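Local coordinates for 27kDa outer membrane protein (Silicibacter pomeroyi, PDB 3GYK), which probably acts as a thiol-disulfide oxidoreductase, its DsbA-like thioredoxin domain, the part of the longer protein present here, carrying the presumed redox centre, at residues C34-C37 against R38-M41; L140-G144 against T145-V149; Q163-D166 against A167-R170. One frame throughout, in Å; residues are numbered along the deposited sequence. Where two conformers were deposited one is given.

Interaction 1 (C34-C37 against R38-M41); sequences CPYC and RRAM. With SO4 (sulfate ion), chain F.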
loop_
_atom_site.group_PDB
_atom_site.type_symbol
_atom_site.label_atom_id
_atom_site.label_comp_id
_atom_site.label_asym_id
_atom_site.label_seq_id
_atom_site.Cartn_x
_atom_site.Cartn_y
_atom_site.Cartn_z
ATOM N N CYS A 34 7.079 8.285 -4.621
ATOM C CA CYS A 34 6.152 8.880 -5.569
ATOM C C CYS A 34 5.437 10.094 -4.952
ATOM O O CYS A 34 4.713 9.954 -3.944
ATOM C CB CYS A 34 5.188 7.793 -6.035
ATOM S SG CYS A 34 3.772 8.431 -6.986
ATOM N N PRO A 35 5.613 11.283 -5.550
ATOM C CA PRO A 35 5.033 12.510 -4.975
ATOM C C PRO A 35 3.510 12.424 -4.849
ATOM O O PRO A 35 2.929 12.884 -3.848
ATOM C CB PRO A 35 5.409 13.588 -5.989
ATOM C CG PRO A 35 6.633 13.076 -6.649
ATOM C CD PRO A 35 6.510 11.584 -6.687
ATOM N N TYR A 36 2.848 11.852 -5.857
ATOM C CA TYR A 36 1.401 11.731 -5.736
ATOM C C TYR A 36 0.956 10.675 -4.727
ATOM O O TYR A 36 -0.118 10.806 -4.176
ATOM C CB TYR A 36 0.737 11.497 -7.106
ATOM C CG TYR A 36 0.377 12.754 -7.869
ATOM C CD1 TYR A 36 0.997 13.060 -9.076
ATOM C CD2 TYR A 36 -0.647 13.597 -7.426
ATOM C CE1 TYR A 36 0.646 14.191 -9.788
ATOM C CE2 TYR A 36 -1.015 14.718 -8.138
ATOM C CZ TYR A 36 -0.375 15.006 -9.325
ATOM O OH TYR A 36 -0.745 16.134 -10.029
ATOM N N CYS A 37 1.748 9.617 -4.516
ATOM C CA CYS A 37 1.480 8.688 -3.397
ATOM C C CYS A 37 1.574 9.382 -2.054
ATOM O O CYS A 37 0.741 9.155 -1.150
ATOM C CB CYS A 37 2.444 7.502 -3.442
ATOM S SG CYS A 37 2.141 6.442 -4.884
ATOM N N ARG A 38 2.594 10.211 -1.887
ATOM C CA ARG A 38 2.741 10.924 -0.628
ATOM C C ARG A 38 1.535 11.861 -0.391
ATOM O O ARG A 38 1.052 11.999 0.749
ATOM C CB ARG A 38 4.082 11.667 -0.583
ATOM C CG ARG A 38 5.275 10.745 -0.539
ATOM C CD ARG A 38 6.597 11.509 -0.338
ATOM N NE ARG A 38 7.681 10.553 -0.153
ATOM C CZ ARG A 38 8.900 10.872 0.274
ATOM N NH1 ARG A 38 9.191 12.127 0.572
ATOM N NH2 ARG A 38 9.817 9.917 0.405
ATOM N N ARG A 39 1.057 12.492 -1.469
ATOM C CA ARG A 39 -0.133 13.324 -1.442
ATOM C C ARG A 39 -1.418 12.511 -1.150
ATOM O O ARG A 39 -2.321 12.995 -0.454
ATOM C CB ARG A 39 -0.270 14.058 -2.785
ATOM C CG ARG A 39 -1.280 15.171 -2.747
ATOM C CD ARG A 39 -1.241 16.021 -4.015
ATOM N NE ARG A 39 -2.529 16.687 -4.204
ATOM C CZ ARG A 39 -2.860 17.399 -5.277
ATOM N NH1 ARG A 39 -1.978 17.560 -6.262
ATOM N NH2 ARG A 39 -4.069 17.950 -5.361
ATOM N N ALA A 40 -1.494 11.296 -1.694
ATOM C CA ALA A 40 -2.665 10.435 -1.512
ATOM C C ALA A 40 -2.774 9.927 -0.065
ATOM O O ALA A 40 -3.859 9.574 0.366
ATOM C CB ALA A 40 -2.627 9.232 -2.488
HETATM N N MSE A 41 -1.669 9.903 0.679
HETATM C CA MSE A 41 -1.710 9.344 2.053
HETATM C C MSE A 41 -2.799 9.977 2.912
HETATM O O MSE A 41 -3.599 9.258 3.518
HETATM C CB MSE A 41 -0.344 9.470 2.751
HETATM C CG MSE A 41 -0.408 9.027 4.188
HETATM SE SE MSE A 41 1.227 9.430 5.113
HETATM C CE MSE A 41 0.817 11.220 5.681
HETATM S S SO4 F . 2.072 16.688 -6.645
HETATM O O1 SO4 F . 1.467 17.173 -7.883
HETATM O O2 SO4 F . 3.505 16.962 -6.656
HETATM O O3 SO4 F . 1.418 17.358 -5.522
HETATM O O4 SO4 F . 1.901 15.243 -6.532
HETATM O O HOH W 1 -1.514 19.092 -9.048
#
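Tyr36 and Arg39 project from positions three residues apart at the start of helix 35-50, where the sequence Cys34-Pro35-Tyr36-Cys37 is consistent with a thioredoxin-type CxxC redox site. The two side chains converge around a sulfate ion, probably from the crystallisation liquor. Its O4 sits over the centre of one face of the Tyr36 ring, 3.2 Å from CG, while O1 approaches the phenol end of the ring. Arg39 reaches the same ion because CG lies anti to the backbone N (chi1 -167°) and the chain stays extended to NE; NH1 then gives a weak hydrogen bond to O3, 3.5 Å long. Tyr36 CE2 approaches Arg39 NH1 obliquely, at 3.5 Å, and one water bridges Tyr36 OH and Arg39 NH1. Arg38 heads elsewhere: its aliphatic CG passes 3.5 Å from Cys34 O, and its NE and NH2 are bonded to the carbonyls of Tyr32 and Gly96. In the backbone, Arg38 N donates to Cys34 O and Arg39 N to Pro35 O, the first rungs of the helix. Cys34 is the N-cap residue, its sulfur accepting a capping bond from Cys37 N at 3.4 Å. Cys34 SG and Cys37 SG are 3.3 Å apart, and are therefore not joined in a disulfide in this structure.

Interaction 2 (L140-G144 against T145-V149); sequences LGFNG and TPSFV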
loop_
_atom_site.group_PDB
_atom_site.type_symbol
_atom_site.label_atom_id
_atom_site.label_comp_id
_atom_site.label_asym_id
_atom_site.label_seq_id
_atom_site.Cartn_x
_atom_site.Cartn_y
_atom_site.Cartn_z
ATOM N N LEU A 140 -4.022 -5.015 -14.809
ATOM C CA LEU A 140 -5.042 -3.946 -14.634
ATOM C C LEU A 140 -4.789 -2.738 -15.540
ATOM O O LEU A 140 -5.601 -1.822 -15.556
ATOM C CB LEU A 140 -5.117 -3.507 -13.173
ATOM C CG LEU A 140 -5.551 -4.641 -12.227
ATOM C CD1 LEU A 140 -5.416 -4.182 -10.775
ATOM C CD2 LEU A 140 -6.961 -5.150 -12.598
ATOM N N GLY A 141 -3.656 -2.737 -16.253
ATOM C CA GLY A 141 -3.272 -1.628 -17.140
ATOM C C GLY A 141 -2.709 -0.408 -16.393
ATOM O O GLY A 141 -2.756 0.705 -16.918
ATOM N N PHE A 142 -2.181 -0.590 -15.187
ATOM C CA PHE A 142 -1.624 0.528 -14.436
ATOM C C PHE A 142 -0.215 0.832 -14.934
ATOM O O PHE A 142 0.650 -0.077 -15.022
ATOM C CB PHE A 142 -1.577 0.225 -12.935
ATOM C CG PHE A 142 -2.942 0.035 -12.300
ATOM C CD1 PHE A 142 -4.123 0.532 -12.917
ATOM C CD2 PHE A 142 -3.042 -0.624 -11.087
ATOM C CE1 PHE A 142 -5.378 0.375 -12.310
ATOM C CE2 PHE A 142 -4.290 -0.784 -10.469
ATOM C CZ PHE A 142 -5.459 -0.269 -11.075
ATOM N N ASN A 143 0.022 2.102 -15.246
ATOM C CA ASN A 143 1.297 2.505 -15.849
ATOM C C ASN A 143 2.215 3.116 -14.803
ATOM O O ASN A 143 3.373 3.351 -15.083
ATOM C CB ASN A 143 1.045 3.569 -16.937
ATOM C CG ASN A 143 2.261 3.822 -17.789
ATOM O OD1 ASN A 143 2.770 2.924 -18.470
ATOM N ND2 ASN A 143 2.746 5.065 -17.762
ATOM N N GLY A 144 1.674 3.459 -13.639
ATOM C CA GLY A 144 2.504 4.015 -12.561
ATOM C C GLY A 144 1.672 4.184 -11.308
ATOM O O GLY A 144 0.516 3.687 -11.223
ATOM N N THR A 145 2.236 4.887 -10.338
ATOM C CA THR A 145 1.610 5.019 -9.011
ATOM C C THR A 145 1.263 6.489 -8.751
ATOM O O THR A 145 1.913 7.366 -9.325
ATOM C CB THR A 145 2.580 4.556 -7.901
ATOM O OG1 THR A 145 3.797 5.309 -8.014
ATOM C CG2 THR A 145 2.924 3.093 -8.084
ATOM N N PRO A 146 0.227 6.770 -7.926
ATOM C CA PRO A 146 -0.701 5.805 -7.299
ATOM C C PRO A 146 -1.736 5.301 -8.286
ATOM O O PRO A 146 -2.128 6.056 -9.212
ATOM C CB PRO A 146 -1.373 6.632 -6.166
ATOM C CG PRO A 146 -1.326 8.035 -6.666
ATOM C CD PRO A 146 -0.093 8.165 -7.558
ATOM N N SER A 147 -2.128 4.029 -8.156
ATOM C CA SER A 147 -3.329 3.527 -8.858
ATOM C C SER A 147 -4.206 2.783 -7.852
ATOM O O SER A 147 -3.705 2.142 -6.923
ATOM C CB SER A 147 -2.965 2.588 -10.012
ATOM O OG SER A 147 -2.312 3.267 -11.084
ATOM N N PHE A 148 -5.518 2.867 -8.046
ATOM C CA PHE A 148 -6.461 2.278 -7.100
ATOM C C PHE A 148 -7.438 1.326 -7.788
ATOM O O PHE A 148 -7.778 1.473 -8.959
ATOM C CB PHE A 148 -7.291 3.379 -6.408
ATOM C CG PHE A 148 -6.477 4.317 -5.560
ATOM C CD1 PHE A 148 -6.269 4.052 -4.212
ATOM C CD2 PHE A 148 -5.963 5.492 -6.102
ATOM C CE1 PHE A 148 -5.519 4.954 -3.396
ATOM C CE2 PHE A 148 -5.210 6.381 -5.316
ATOM C CZ PHE A 148 -4.984 6.099 -3.948
ATOM N N VAL A 149 -7.917 0.362 -7.007
ATOM C CA VAL A 149 -9.087 -0.441 -7.382
ATOM C C VAL A 149 -10.095 -0.163 -6.291
ATOM O O VAL A 149 -9.738 -0.136 -5.105
ATOM C CB VAL A 149 -8.768 -1.974 -7.346
ATOM C CG1 VAL A 149 -10.008 -2.804 -7.700
ATOM C CG2 VAL A 149 -7.603 -2.323 -8.290
#
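Phe142 and Ser147 face each other across the turn from helix 124-140 into strand 147-150, and their meeting is the tight part of the contact. Ser147 CB lies over the middle of the Phe142 ring, 3.4 Å from the centroid and 14° off the normal, a CH-pi contact. The opposite ring face rests on Leu140 CB, sandwiching the ring between the end of the helix and the start of the strand. Val149 CG2 comes to the ring edge, 4.1 Å from Phe142 CZ, and also meets Leu140 CD1 at 3.8 Å, the Leu140 and Val149 side chains crossing at about a right angle. Phe29 of strand 24-30 adds an edge-to-face contact with the Phe142 ring. The hydroxyl of Ser147 turns back toward the bend: OG stands anti to its own carbonyl carbon (chi1 -68°) and donates to Gly144 O at 2.9 Å, nearly in line with the carbonyl bond, giving this buried hydroxyl a partner. The outer side is looser. Gly141, with positive phi, ends the helix in a Schellman motif and is exposed, as is Asn143, and neither packs on the strand. Past Gly144 the chain passes through Thr145, which touches Cys34 and Cys37, to Pro146, whose preceding peptide bond is cis. This is the cis-proline loop beside the CxxC site, characteristic of the thioredoxin fold.

Interaction 3 (Q163-D166 against A167-R170); sequences QLQD and AVDR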
loop_
_atom_site.group_PDB
_atom_site.type_symbol
_atom_site.label_atom_id
_atom_site.label_comp_id
_atom_site.label_asym_id
_atom_site.label_seq_id
_atom_site.Cartn_x
_atom_site.Cartn_y
_atom_site.Cartn_z
ATOM N N GLN A 163 -13.375 11.890 -3.811
ATOM C CA GLN A 163 -13.503 11.046 -4.998
ATOM C C GLN A 163 -13.433 9.574 -4.653
ATOM O O GLN A 163 -14.170 8.747 -5.218
ATOM C CB GLN A 163 -12.415 11.403 -6.020
ATOM C CG GLN A 163 -12.563 12.811 -6.565
ATOM C CD GLN A 163 -11.404 13.149 -7.504
ATOM O OE1 GLN A 163 -10.246 13.266 -7.071
ATOM N NE2 GLN A 163 -11.707 13.263 -8.799
ATOM N N LEU A 164 -12.565 9.238 -3.706
ATOM C CA LEU A 164 -12.527 7.882 -3.166
ATOM C C LEU A 164 -13.896 7.546 -2.532
ATOM O O LEU A 164 -14.444 6.468 -2.776
ATOM C CB LEU A 164 -11.398 7.723 -2.113
ATOM C CG LEU A 164 -10.010 7.648 -2.785
ATOM C CD1 LEU A 164 -8.923 7.906 -1.783
ATOM C CD2 LEU A 164 -9.787 6.290 -3.459
ATOM N N GLN A 165 -14.437 8.468 -1.738
ATOM C CA GLN A 165 -15.720 8.215 -1.079
ATOM C C GLN A 165 -16.834 8.026 -2.099
ATOM O O GLN A 165 -17.686 7.147 -1.929
ATOM C CB GLN A 165 -16.066 9.330 -0.080
ATOM C CG GLN A 165 -17.293 9.051 0.789
ATOM C CD GLN A 165 -17.018 7.927 1.778
ATOM O OE1 GLN A 165 -16.277 8.120 2.744
ATOM N NE2 GLN A 165 -17.587 6.747 1.527
ATOM N N ASP A 166 -16.833 8.838 -3.156
ATOM C CA ASP A 166 -17.832 8.673 -4.209
ATOM C C ASP A 166 -17.730 7.279 -4.838
ATOM O O ASP A 166 -18.755 6.643 -5.094
ATOM C CB ASP A 166 -17.698 9.750 -5.282
ATOM C CG ASP A 166 -18.708 9.576 -6.398
ATOM O OD1 ASP A 166 -19.915 9.572 -6.106
ATOM O OD2 ASP A 166 -18.296 9.434 -7.566
ATOM N N ALA A 167 -16.503 6.814 -5.075
ATOM C CA ALA A 167 -16.283 5.499 -5.690
ATOM C C ALA A 167 -16.782 4.398 -4.755
ATOM O O ALA A 167 -17.430 3.427 -5.189
ATOM C CB ALA A 167 -14.805 5.306 -6.056
ATOM N N VAL A 168 -16.499 4.571 -3.463
ATOM C CA VAL A 168 -16.963 3.624 -2.458
ATOM C C VAL A 168 -18.498 3.614 -2.432
ATOM O O VAL A 168 -19.130 2.538 -2.443
ATOM C CB VAL A 168 -16.395 3.974 -1.063
ATOM C CG1 VAL A 168 -17.163 3.245 0.061
ATOM C CG2 VAL A 168 -14.915 3.628 -1.017
ATOM N N ASP A 169 -19.106 4.802 -2.375
ATOM C CA ASP A 169 -20.577 4.881 -2.313
ATOM C C ASP A 169 -21.222 4.229 -3.544
ATOM O O ASP A 169 -22.246 3.542 -3.441
ATOM C CB ASP A 169 -21.064 6.338 -2.180
ATOM C CG ASP A 169 -20.654 6.988 -0.847
ATOM O OD1 ASP A 169 -20.261 6.276 0.113
ATOM O OD2 ASP A 169 -20.726 8.231 -0.770
ATOM N N ARG A 170 -20.620 4.459 -4.706
ATOM C CA ARG A 170 -21.148 3.891 -5.970
ATOM C C ARG A 170 -21.079 2.366 -5.962
ATOM O O ARG A 170 -22.003 1.693 -6.419
ATOM C CB ARG A 170 -20.381 4.447 -7.182
ATOM C CG ARG A 170 -20.929 5.769 -7.625
ATOM C CD ARG A 170 -20.076 6.450 -8.704
ATOM N NE ARG A 170 -20.394 7.878 -8.710
ATOM C CZ ARG A 170 -21.474 8.408 -9.289
ATOM N NH1 ARG A 170 -22.344 7.636 -9.943
ATOM N NH2 ARG A 170 -21.686 9.720 -9.222
#
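Asp166 and Arg170, one turn apart on helix 161-174, meet in a salt bridge that rests on one of two deposited conformers of Asp166 and is to that extent doubtful. In that conformer Arg170 NE donates to OD2 at 2.9 Å with an N-H...O angle of 168°. OD2 is met on its syn side and lies in the guanidinium plane, at its edge, although carboxylate and guanidinium are turned 77° against each other. The arginine, extended from CG to NE, brings its CG within 3.4 Å of Asp166 O. A second polar pair links Gln165 to Asp169: the glutamine, bent at chi2 (69°), folds its amide toward the aspartate, and NE2 donates to OD1 at 3.1 Å, approaching from above the carboxylate plane. NE2 is also bonded to Asp51 OD2, its stronger partner, and so is shared by two carboxylates. With an alanine at Asp169, Gln165 NE2 would lose its OD1 acceptor, and the amide is likely to turn more freely although Asp51 still holds it. The backbone supplies regular i to i+4 hydrogen bonds, such as Asp169 N to Gln165 O at 2.8 Å. Apolar contacts lie on the inner side, where Leu164 packs on Leu47 of helix 35-50 and Val168 on Val24 and Val26 of strand 24-30. The helix is thus two-sided: hydrocarbon faces inward, while the salt bridge lies outside and may be only partly occupied.

Overall arrangement
Interactions 1 and 2 meet at what is probably the redox site: Cys34 SG packs against Thr145 O at 3.2 Å, and Cys37 SG lies 3.6 Å from Pro146 N, bringing the start of helix 35-50 against the cis-proline loop. Interaction 2 is the most buried of the three, built mainly on aromatic and aliphatic contacts. Interaction 1 is mixed, with its cysteines inside and its tyrosine and second arginine at the surface. Interaction 3 lies farthest from the centre of the chain and relies on charged and amide groups outside, touching interaction 2 through Leu164 CD2 and Phe148 CD1 at 4.2 Å. Interactions 1 and 3 do not touch, although both involve helix 35-50.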